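Long-range contacts in uncharacterized protein (Bacteroides ovatus CL02T12C04, PDB 6PTM), which probably acts as an exo-carrageenase of glycoside hydrolase family 42, releasing sugars from the ends of carrageenan chains: residues Ala306-Arg317 / Phe341-Ile349; Tyr443-Met452 / Val583-Phe592. One frame throughout, in Å; residues are numbered along the deposited sequence.

How the interactions relate
The two contacts share no element; their centres lie about 38 Å apart and their nearest atoms about 21 Å apart. Interaction 1 is peripheral and partly buried: helix 310-324 and the loop ahead of helix 358-385 belong to one excursion of the chain between barrel strands 288-292 and 391-394. It is polar, relying on two arginines, three carboxylates and backbone carbonyls around one tyrosine ring. Interaction 2 is buried and nearer the centre of the molecule. There, helix 448-460 of the barrel and the turn before it meet helix 579-590 of the following alpha/beta domain through aromatic rings, methionine and aliphatic branches, with one charged group at the margin.

Interaction 1 of 2, residues Ala306-Arg317 / Phe341-Ile349; sequences APISEYAYEEFR and FSSVDGPRI
Arg348 lays its guanidinium flat on the Tyr313 ring, with planes 10° apart and CZ of Arg348 4.0 Å from the ring centroid, a cation-pi stack. Tyrosine suits the position because its face takes the charge while its hydroxyl reaches the loop backbone. The weak bond from Gly346 N to Tyr313 OH is 2.9 Å long, and a water joins Tyr313 OH to Pro347 O. Phe316 CD2 meets the opposite face near its rim, so the tyrosine ring is held from both faces.

The edges of the Arg348 guanidinium are equally engaged. Glu310 grips it side-on in a nearly coplanar pair: OE1 receives NH2 of Arg348 at 2.9 Å and OE2 receives NE, each oxygen using its syn lone pair. A bend at chi2 (52°) turns the arginine chain so that this edge faces the glutamate. From its far end, NH1 and NH2 both reach Asp345 OD1, and NH1 also bonds Gly346 O; together these bonds should fix the rotation of the group.

Arg317 stretches out from the helix with its chain extended. Its NE and NH2 close side-on upon a single acceptor, Val344 O, the NE bond being 2.7 Å and lying in both the guanidinium and carbonyl planes. Its NH1 pairs with Glu314. NH2 of Arg317 also forms a longer salt bridge with Asp345 OD1, 3.4 Å away, so that this one oxygen is shared by both arginines.

Further along, Ile308 N donates to Arg348 O, and Pro307 packs against Ile349. Ser309 OG N-caps the helix by accepting from Ala312 N and also bonds Asp257, while Phe316 meets Phe363 and Phe366 of helix 358-385. The result is a salt-bridge network of five residues pinning a loop to a helix within a beta-to-alpha excursion of the (beta/alpha)8 barrel.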
loop_
_atom_site.group_PDB
_atom_site.type_symbol
_atom_site.label_atom_id
_atom_site.label_comp_id
_atom_site.label_asym_id
_atom_site.label_seq_id
_atom_site.Cartn_x
_atom_site.Cartn_y
_atom_site.Cartn_z
ATOM N N ALA A 306 -22.753 -10.746 1.088
ATOM C CA ALA A 306 -23.622 -11.649 1.856
ATOM C C ALA A 306 -24.442 -10.801 2.826
ATOM O O ALA A 306 -24.031 -9.702 3.224
ATOM C CB ALA A 306 -22.789 -12.664 2.583
ATOM N N PRO A 307 -25.613 -11.302 3.244
ATOM C CA PRO A 307 -26.376 -10.654 4.303
ATOM C C PRO A 307 -25.641 -10.835 5.628
ATOM O O PRO A 307 -24.999 -11.883 5.819
ATOM C CB PRO A 307 -27.708 -11.420 4.340
ATOM C CG PRO A 307 -27.689 -12.306 3.079
ATOM C CD PRO A 307 -26.234 -12.559 2.786
ATOM N N ILE A 308 -25.803 -9.883 6.545
ATOM C CA ILE A 308 -25.193 -9.981 7.903
ATOM C C ILE A 308 -26.000 -10.991 8.703
ATOM O O ILE A 308 -27.118 -11.259 8.325
ATOM C CB ILE A 308 -25.061 -8.613 8.587
ATOM C CG1 ILE A 308 -26.404 -8.045 9.045
ATOM C CG2 ILE A 308 -24.307 -7.658 7.672
ATOM C CD1 ILE A 308 -26.280 -6.746 9.841
ATOM N N SER A 309 -25.407 -11.538 9.753
ATOM C CA SER A 309 -26.027 -12.596 10.590
ATOM C C SER A 309 -27.111 -11.970 11.468
ATOM O O SER A 309 -27.190 -10.725 11.512
ATOM C CB SER A 309 -25.016 -13.281 11.415
ATOM O OG SER A 309 -24.714 -12.500 12.563
ATOM N N GLU A 310 -27.836 -12.805 12.221
ATOM C CA GLU A 310 -28.852 -12.341 13.206
ATOM C C GLU A 310 -28.118 -11.730 14.399
ATOM O O GLU A 310 -28.554 -10.683 14.890
ATOM C CB GLU A 310 -29.813 -13.488 13.517
ATOM C CG GLU A 310 -30.611 -13.902 12.277
ATOM C CD GLU A 310 -31.454 -12.777 11.705
ATOM O OE1 GLU A 310 -32.325 -12.285 12.432
ATOM O OE2 GLU A 310 -31.176 -12.313 10.591
ATOM N N TYR A 311 -26.998 -12.335 14.822
ATOM C CA TYR A 311 -26.116 -11.762 15.874
ATOM C C TYR A 311 -25.704 -10.349 15.434
ATOM O O TYR A 311 -25.775 -9.411 16.274
ATOM C CB TYR A 311 -24.932 -12.685 16.210
ATOM C CG TYR A 311 -25.255 -13.799 17.183
ATOM C CD1 TYR A 311 -25.476 -13.569 18.536
ATOM C CD2 TYR A 311 -25.384 -15.098 16.739
ATOM C CE1 TYR A 311 -25.805 -14.600 19.412
ATOM C CE2 TYR A 311 -25.714 -16.142 17.591
ATOM C CZ TYR A 311 -25.921 -15.897 18.937
ATOM O OH TYR A 311 -26.236 -16.966 19.732
ATOM N N ALA A 312 -25.336 -10.158 14.157
ATOM C CA ALA A 312 -24.846 -8.862 13.631
ATOM C C ALA A 312 -25.997 -7.854 13.628
ATOM O O ALA A 312 -25.760 -6.704 13.983
ATOM C CB ALA A 312 -24.237 -9.020 12.239
ATOM N N TYR A 313 -27.199 -8.252 13.209
ATOM C CA TYR A 313 -28.364 -7.339 13.177
ATOM C C TYR A 313 -28.710 -6.897 14.607
ATOM O O TYR A 313 -29.086 -5.709 14.811
ATOM C CB TYR A 313 -29.552 -7.966 12.448
ATOM C CG TYR A 313 -30.433 -6.899 11.862
ATOM C CD1 TYR A 313 -30.146 -6.350 10.622
ATOM C CD2 TYR A 313 -31.437 -6.299 12.619
ATOM C CE1 TYR A 313 -30.900 -5.309 10.108
ATOM C CE2 TYR A 313 -32.197 -5.251 12.122
ATOM C CZ TYR A 313 -31.947 -4.769 10.850
ATOM O OH TYR A 313 -32.659 -3.706 10.372
ATOM N N GLU A 314 -28.602 -7.806 15.587
ATOM C CA GLU A 314 -28.776 -7.420 17.013
ATOM C C GLU A 314 -27.722 -6.360 17.397
ATOM O O GLU A 314 -28.073 -5.383 18.087
ATOM C CB GLU A 314 -28.796 -8.681 17.892
ATOM C CG GLU A 314 -29.017 -8.386 19.372
ATOM C CD GLU A 314 -30.298 -7.637 19.730
ATOM O OE1 GLU A 314 -31.316 -7.707 18.965
ATOM O OE2 GLU A 314 -30.258 -6.946 20.746
ATOM N N GLU A 315 -26.475 -6.481 16.921
ATOM C CA GLU A 315 -25.457 -5.431 17.180
ATOM C C GLU A 315 -25.880 -4.137 16.474
ATOM O O GLU A 315 -25.793 -3.040 17.083
ATOM C CB GLU A 315 -24.060 -5.917 16.778
ATOM C CG GLU A 315 -23.560 -7.031 17.673
ATOM C CD GLU A 315 -23.547 -6.698 19.150
ATOM O OE1 GLU A 315 -22.905 -5.715 19.517
ATOM O OE2 GLU A 315 -24.264 -7.374 19.909
ATOM N N PHE A 316 -26.415 -4.247 15.266
ATOM C CA PHE A 316 -26.953 -3.078 14.526
ATOM C C PHE A 316 -27.987 -2.304 15.372
ATOM O O PHE A 316 -27.938 -1.063 15.399
ATOM C CB PHE A 316 -27.514 -3.516 13.167
ATOM C CG PHE A 316 -27.930 -2.407 12.232
ATOM C CD1 PHE A 316 -27.237 -1.212 12.143
ATOM C CD2 PHE A 316 -29.011 -2.594 11.384
ATOM C CE1 PHE A 316 -27.640 -0.217 11.255
ATOM C CE2 PHE A 316 -29.382 -1.622 10.460
ATOM C CZ PHE A 316 -28.688 -0.432 10.400
ATOM N N ARG A 317 -28.939 -2.990 15.999
ATOM C CA ARG A 317 -29.991 -2.330 16.842
ATOM C C ARG A 317 -29.296 -1.558 17.975
ATOM O O ARG A 317 -29.690 -0.406 18.253
ATOM C CB ARG A 317 -30.969 -3.367 17.403
ATOM C CG ARG A 317 -31.772 -4.146 16.363
ATOM C CD ARG A 317 -32.664 -5.179 17.048
ATOM N NE ARG A 317 -33.447 -5.882 16.061
ATOM C CZ ARG A 317 -33.307 -7.173 15.778
ATOM N NH1 ARG A 317 -32.442 -7.909 16.450
ATOM N NH2 ARG A 317 -33.992 -7.725 14.796
ATOM N N PHE A 341 -36.003 0.061 19.807
ATOM C CA PHE A 341 -34.814 -0.392 19.050
ATOM C C PHE A 341 -34.844 -1.908 18.891
ATOM O O PHE A 341 -34.479 -2.340 17.769
ATOM C CB PHE A 341 -33.522 0.184 19.625
ATOM C CG PHE A 341 -33.354 1.648 19.334
ATOM C CD1 PHE A 341 -33.053 2.079 18.048
ATOM C CD2 PHE A 341 -33.550 2.590 20.335
ATOM C CE1 PHE A 341 -32.876 3.427 17.789
ATOM C CE2 PHE A 341 -33.398 3.946 20.075
ATOM C CZ PHE A 341 -33.043 4.359 18.806
ATOM N N SER A 342 -35.319 -2.695 19.873
ATOM C CA SER A 342 -35.411 -4.178 19.700
ATOM C C SER A 342 -36.321 -4.556 18.515
ATOM O O SER A 342 -36.084 -5.618 17.954
ATOM C CB SER A 342 -35.832 -4.925 20.961
ATOM O OG SER A 342 -37.121 -4.509 21.347
ATOM N N SER A 343 -37.291 -3.716 18.122
ATOM C CA SER A 343 -38.250 -4.025 17.032
ATOM C C SER A 343 -37.662 -3.668 15.666
ATOM O O SER A 343 -38.207 -4.085 14.701
ATOM C CB SER A 343 -39.558 -3.345 17.234
ATOM O OG SER A 343 -40.056 -3.693 18.526
ATOM N N VAL A 344 -36.546 -2.955 15.582
ATOM C CA VAL A 344 -36.000 -2.659 14.233
ATOM C C VAL A 344 -35.774 -3.998 13.536
ATOM O O VAL A 344 -35.213 -4.926 14.186
ATOM C CB VAL A 344 -34.730 -1.809 14.317
ATOM C CG1 VAL A 344 -34.131 -1.554 12.937
ATOM C CG2 VAL A 344 -35.032 -0.511 15.044
ATOM N N ASP A 345 -36.243 -4.132 12.290
ATOM C CA ASP A 345 -36.233 -5.454 11.605
ATOM C C ASP A 345 -36.214 -5.253 10.092
ATOM O O ASP A 345 -36.911 -5.993 9.411
ATOM C CB ASP A 345 -37.396 -6.343 12.080
ATOM C CG ASP A 345 -37.076 -7.831 12.035
ATOM O OD1 ASP A 345 -35.882 -8.191 12.031
ATOM O OD2 ASP A 345 -38.012 -8.621 12.032
ATOM N N GLY A 346 -35.385 -4.325 9.615
ATOM C CA GLY A 346 -35.086 -4.121 8.187
ATOM C C GLY A 346 -34.264 -5.258 7.582
ATOM O O GLY A 346 -33.908 -6.244 8.217
ATOM N N PRO A 347 -34.003 -5.153 6.268
ATOM C CA PRO A 347 -33.262 -6.167 5.548
ATOM C C PRO A 347 -31.828 -6.308 6.080
ATOM O O PRO A 347 -31.229 -5.325 6.555
ATOM C CB PRO A 347 -33.262 -5.716 4.074
ATOM C CG PRO A 347 -33.952 -4.347 4.032
ATOM C CD PRO A 347 -34.518 -4.075 5.408
ATOM N N ARG A 348 -31.344 -7.538 6.051
ATOM C CA ARG A 348 -29.967 -7.930 6.467
ATOM C C ARG A 348 -28.946 -7.705 5.333
ATOM O O ARG A 348 -27.780 -7.999 5.525
ATOM C CB ARG A 348 -29.948 -9.401 6.874
ATOM C CG ARG A 348 -30.326 -9.634 8.333
ATOM C CD ARG A 348 -31.632 -8.991 8.749
ATOM N NE ARG A 348 -32.132 -9.581 9.983
ATOM C CZ ARG A 348 -33.187 -9.145 10.656
ATOM N NH1 ARG A 348 -33.848 -8.076 10.257
ATOM N NH2 ARG A 348 -33.564 -9.778 11.756
ATOM N N ILE A 349 -29.382 -7.232 4.176
ATOM C CA ILE A 349 -28.521 -6.880 3.018
ATOM C C ILE A 349 -29.155 -5.652 2.369
ATOM O O ILE A 349 -30.387 -5.545 2.440
ATOM C CB ILE A 349 -28.412 -8.092 2.071
ATOM C CG1 ILE A 349 -27.265 -7.903 1.075
ATOM C CG2 ILE A 349 -29.747 -8.359 1.361
ATOM C CD1 ILE A 349 -26.771 -9.191 0.480
HETATM O O HOH W 1 -31.959 -2.952 7.845
#

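Interaction 2 of 2, residues Tyr443-Met452 / Val583-Phe592; sequences YAFDWVEICM and VLRIYEKLNF
A domain interface of the enzyme forms where Trp447 and Met452, in and just around the first turn of barrel helix 448-460, meet Tyr587 of helix 579-590 in the next alpha/beta domain. The axes of helix segments 448-452 and 583-590 come no closer than 12.0 Å and cross at 64°, a distance that large side chains bridge.

Met452 lies over one face of the Tyr587 ring. Its CG sits 3.6 Å from the ring centroid, a CH-pi contact, and SD follows obliquely as a Met-aromatic contact. With CG anti to the backbone N (chi1 -166°), the unbranched chain runs along the ring, and its sulfur goes on to touch Leu584 CD1. Tyr587 OH is satisfied by Asp455.

The broad indole of Trp447 can meet Tyr587, Phe592 and Leu584 together. Its CZ3 reaches the edge of the Tyr587 ring, 3.5 Å from CE2; the two ring systems are nearly parallel but slid apart. Phe592 CZ approaches one indole face, the rings oblique. Val448 CG2 and Leu584 CD2 meet tip to tip at 3.9 Å.

At the margin, Tyr443 OH donates to Glu588 OE2, in the tyrosine ring plane; the modelled 2.4 Å is doubtfully short. Trp447 NE1 lies 3.3 Å above the centre of that ring. Asn591 ND2 bonds Glu708 of strand 707-715, and Trp447 touches Ile726, placing this aromatic cluster beside the C-terminal antiparallel sheet, consistent with the multidomain family 42 architecture.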
loop_
_atom_site.group_PDB
_atom_site.type_symbol
_atom_site.label_atom_id
_atom_site.label_comp_id
_atom_site.label_asym_id
_atom_site.label_seq_id
_atom_site.Cartn_x
_atom_site.Cartn_y
_atom_site.Cartn_z
ATOM N N TYR A 443 -1.361 8.052 -17.767
ATOM C CA TYR A 443 -0.366 7.477 -16.829
ATOM C C TYR A 443 0.136 6.137 -17.359
ATOM O O TYR A 443 -0.605 5.435 -18.065
ATOM C CB TYR A 443 -0.947 7.392 -15.413
ATOM C CG TYR A 443 -1.410 8.725 -14.863
ATOM C CD1 TYR A 443 -0.502 9.622 -14.322
ATOM C CD2 TYR A 443 -2.741 9.094 -14.883
ATOM C CE1 TYR A 443 -0.901 10.838 -13.802
ATOM C CE2 TYR A 443 -3.161 10.316 -14.376
ATOM C CZ TYR A 443 -2.237 11.187 -13.824
ATOM O OH TYR A 443 -2.586 12.409 -13.336
ATOM N N ALA A 444 1.332 5.754 -16.910
ATOM C CA ALA A 444 1.971 4.475 -17.264
ATOM C C ALA A 444 1.354 3.298 -16.520
ATOM O O ALA A 444 1.646 2.143 -16.905
ATOM C CB ALA A 444 3.440 4.541 -16.968
ATOM N N PHE A 445 0.719 3.536 -15.378
ATOM C CA PHE A 445 0.256 2.449 -14.480
ATOM C C PHE A 445 -0.808 3.030 -13.551
ATOM O O PHE A 445 -0.984 4.262 -13.477
ATOM C CB PHE A 445 1.409 1.787 -13.691
ATOM C CG PHE A 445 2.271 2.743 -12.893
ATOM C CD1 PHE A 445 1.893 3.165 -11.630
ATOM C CD2 PHE A 445 3.471 3.197 -13.396
ATOM C CE1 PHE A 445 2.671 4.064 -10.914
ATOM C CE2 PHE A 445 4.242 4.103 -12.682
ATOM C CZ PHE A 445 3.829 4.550 -11.452
ATOM N N ASP A 446 -1.463 2.155 -12.807
ATOM C CA ASP A 446 -2.485 2.588 -11.832
ATOM C C ASP A 446 -1.721 3.117 -10.611
ATOM O O ASP A 446 -1.347 2.299 -9.766
ATOM C CB ASP A 446 -3.461 1.445 -11.526
ATOM C CG ASP A 446 -4.493 1.868 -10.487
ATOM O OD1 ASP A 446 -4.501 3.070 -10.135
ATOM O OD2 ASP A 446 -5.256 1.005 -10.035
ATOM N N TRP A 447 -1.516 4.434 -10.544
ATOM C CA TRP A 447 -0.726 5.153 -9.509
ATOM C C TRP A 447 -1.560 5.456 -8.249
ATOM O O TRP A 447 -0.990 6.033 -7.315
ATOM C CB TRP A 447 -0.162 6.476 -10.073
ATOM C CG TRP A 447 -1.229 7.442 -10.503
ATOM C CD1 TRP A 447 -2.143 7.247 -11.505
ATOM C CD2 TRP A 447 -1.568 8.715 -9.915
ATOM N NE1 TRP A 447 -2.997 8.311 -11.606
ATOM C CE2 TRP A 447 -2.662 9.239 -10.656
ATOM C CE3 TRP A 447 -1.048 9.478 -8.867
ATOM C CZ2 TRP A 447 -3.259 10.455 -10.346
ATOM C CZ3 TRP A 447 -1.613 10.703 -8.588
ATOM C CH2 TRP A 447 -2.713 11.172 -9.303
ATOM N N VAL A 448 -2.864 5.179 -8.230
ATOM C CA VAL A 448 -3.806 5.830 -7.270
ATOM C C VAL A 448 -3.603 5.234 -5.861
ATOM O O VAL A 448 -3.602 6.017 -4.897
ATOM C CB VAL A 448 -5.281 5.752 -7.734
ATOM C CG1 VAL A 448 -6.215 6.293 -6.679
ATOM C CG2 VAL A 448 -5.517 6.543 -9.010
ATOM N N GLU A 449 -3.436 3.915 -5.732
ATOM C CA GLU A 449 -3.245 3.284 -4.398
ATOM C C GLU A 449 -1.896 3.702 -3.775
ATOM O O GLU A 449 -1.901 4.155 -2.592
ATOM C CB GLU A 449 -3.417 1.782 -4.519
ATOM C CG GLU A 449 -4.826 1.411 -4.909
ATOM C CD GLU A 449 -5.036 -0.082 -5.043
ATOM O OE1 GLU A 449 -4.415 -0.857 -4.261
ATOM O OE2 GLU A 449 -5.787 -0.445 -5.944
ATOM N N ILE A 450 -0.766 3.566 -4.486
ATOM C CA ILE A 450 0.577 3.849 -3.886
ATOM C C ILE A 450 0.832 5.359 -3.718
ATOM O O ILE A 450 1.775 5.703 -2.984
ATOM C CB ILE A 450 1.704 3.172 -4.674
ATOM C CG1 ILE A 450 1.779 3.615 -6.136
ATOM C CG2 ILE A 450 1.613 1.654 -4.546
ATOM C CD1 ILE A 450 3.041 3.110 -6.829
ATOM N N CYS A 451 0.097 6.239 -4.407
ATOM C CA CYS A 451 0.199 7.702 -4.205
ATOM C C CYS A 451 -0.930 8.179 -3.270
ATOM O O CYS A 451 -0.665 8.494 -2.109
ATOM C CB CYS A 451 0.214 8.456 -5.521
ATOM S SG CYS A 451 1.725 8.149 -6.480
ATOM N N MET A 452 -2.173 8.143 -3.719
ATOM C CA MET A 452 -3.291 8.794 -2.986
ATOM C C MET A 452 -3.680 7.989 -1.748
ATOM O O MET A 452 -3.773 8.615 -0.712
ATOM C CB MET A 452 -4.525 9.007 -3.852
ATOM C CG MET A 452 -5.468 9.956 -3.190
ATOM S SD MET A 452 -6.859 10.387 -4.261
ATOM C CE MET A 452 -7.849 8.896 -4.169
ATOM N N VAL A 583 -12.659 13.139 -5.223
ATOM C CA VAL A 583 -11.484 13.307 -4.339
ATOM C C VAL A 583 -10.219 13.101 -5.194
ATOM O O VAL A 583 -9.311 13.911 -5.083
ATOM C CB VAL A 583 -11.523 12.352 -3.136
ATOM C CG1 VAL A 583 -10.199 12.408 -2.419
ATOM C CG2 VAL A 583 -12.672 12.665 -2.194
ATOM N N LEU A 584 -10.191 12.093 -6.065
ATOM C CA LEU A 584 -9.044 11.896 -6.987
ATOM C C LEU A 584 -8.871 13.151 -7.852
ATOM O O LEU A 584 -7.734 13.524 -8.091
ATOM C CB LEU A 584 -9.248 10.631 -7.840
ATOM C CG LEU A 584 -8.139 10.327 -8.843
ATOM C CD1 LEU A 584 -6.795 10.216 -8.140
ATOM C CD2 LEU A 584 -8.427 9.052 -9.640
ATOM N N ARG A 585 -9.946 13.772 -8.351
ATOM C CA ARG A 585 -9.800 14.884 -9.322
ATOM C C ARG A 585 -9.010 16.020 -8.652
ATOM O O ARG A 585 -8.064 16.545 -9.297
ATOM C CB ARG A 585 -11.164 15.311 -9.881
ATOM C CG ARG A 585 -11.072 16.224 -11.104
ATOM C CD ARG A 585 -12.436 16.673 -11.673
ATOM N NE ARG A 585 -13.274 15.490 -11.824
ATOM C CZ ARG A 585 -14.271 15.145 -11.012
ATOM N NH1 ARG A 585 -14.654 15.918 -10.009
ATOM N NH2 ARG A 585 -14.881 13.998 -11.214
ATOM N N ILE A 586 -9.304 16.343 -7.385
ATOM C CA ILE A 586 -8.646 17.467 -6.674
ATOM C C ILE A 586 -7.227 17.022 -6.256
ATOM O O ILE A 586 -6.278 17.823 -6.427
ATOM C CB ILE A 586 -9.486 18.043 -5.505
ATOM C CG1 ILE A 586 -8.741 19.173 -4.792
ATOM C CG2 ILE A 586 -9.901 16.992 -4.489
ATOM C CD1 ILE A 586 -8.235 20.310 -5.691
ATOM N N TYR A 587 -7.046 15.780 -5.807
ATOM C CA TYR A 587 -5.697 15.215 -5.503
ATOM C C TYR A 587 -4.783 15.346 -6.721
ATOM O O TYR A 587 -3.673 15.863 -6.596
ATOM C CB TYR A 587 -5.786 13.734 -5.137
ATOM C CG TYR A 587 -4.472 13.093 -4.795
ATOM C CD1 TYR A 587 -3.839 13.344 -3.587
ATOM C CD2 TYR A 587 -3.816 12.286 -5.710
ATOM C CE1 TYR A 587 -2.611 12.771 -3.274
ATOM C CE2 TYR A 587 -2.592 11.694 -5.411
ATOM C CZ TYR A 587 -2.000 11.917 -4.181
ATOM O OH TYR A 587 -0.818 11.341 -3.891
ATOM N N GLU A 588 -5.233 14.844 -7.872
ATOM C CA GLU A 588 -4.472 14.881 -9.159
ATOM C C GLU A 588 -4.139 16.338 -9.524
ATOM O O GLU A 588 -3.001 16.641 -9.976
ATOM C CB GLU A 588 -5.323 14.229 -10.238
ATOM C CG GLU A 588 -4.705 14.216 -11.611
ATOM C CD GLU A 588 -5.555 13.477 -12.628
ATOM O OE1 GLU A 588 -6.764 13.811 -12.755
ATOM O OE2 GLU A 588 -5.011 12.591 -13.303
ATOM N N LYS A 589 -5.110 17.220 -9.342
ATOM C CA LYS A 589 -4.962 18.653 -9.662
ATOM C C LYS A 589 -3.836 19.247 -8.824
ATOM O O LYS A 589 -3.126 20.072 -9.352
ATOM C CB LYS A 589 -6.301 19.367 -9.453
ATOM C CG LYS A 589 -6.307 20.792 -9.937
ATOM C CD LYS A 589 -6.196 20.865 -11.452
ATOM C CE LYS A 589 -6.475 22.242 -11.993
ATOM N NZ LYS A 589 -6.410 22.199 -13.476
ATOM N N LEU A 590 -3.656 18.815 -7.570
ATOM C CA LEU A 590 -2.694 19.447 -6.644
ATOM C C LEU A 590 -1.336 18.721 -6.640
ATOM O O LEU A 590 -0.401 19.308 -6.176
ATOM C CB LEU A 590 -3.283 19.478 -5.229
ATOM C CG LEU A 590 -4.554 20.300 -5.010
ATOM C CD1 LEU A 590 -4.970 20.206 -3.546
ATOM C CD2 LEU A 590 -4.378 21.751 -5.439
ATOM N N ASN A 591 -1.249 17.485 -7.111
ATOM C CA ASN A 591 -0.142 16.553 -6.776
ATOM C C ASN A 591 1.115 16.723 -7.648
ATOM O O ASN A 591 2.142 16.040 -7.344
ATOM C CB ASN A 591 -0.545 15.091 -6.926
ATOM C CG ASN A 591 0.483 14.189 -6.284
ATOM O OD1 ASN A 591 0.847 14.421 -5.136
ATOM N ND2 ASN A 591 0.970 13.208 -7.024
ATOM N N PHE A 592 1.110 17.609 -8.643
ATOM C CA PHE A 592 2.274 17.753 -9.551
ATOM C C PHE A 592 2.838 19.165 -9.442
ATOM O O PHE A 592 3.338 19.664 -10.442
ATOM C CB PHE A 592 1.877 17.357 -10.984
ATOM C CG PHE A 592 1.379 15.944 -11.066
ATOM C CD1 PHE A 592 0.044 15.659 -10.818
ATOM C CD2 PHE A 592 2.249 14.900 -11.293
ATOM C CE1 PHE A 592 -0.414 14.363 -10.843
ATOM C CE2 PHE A 592 1.784 13.599 -11.329
ATOM C CZ PHE A 592 0.455 13.330 -11.077
#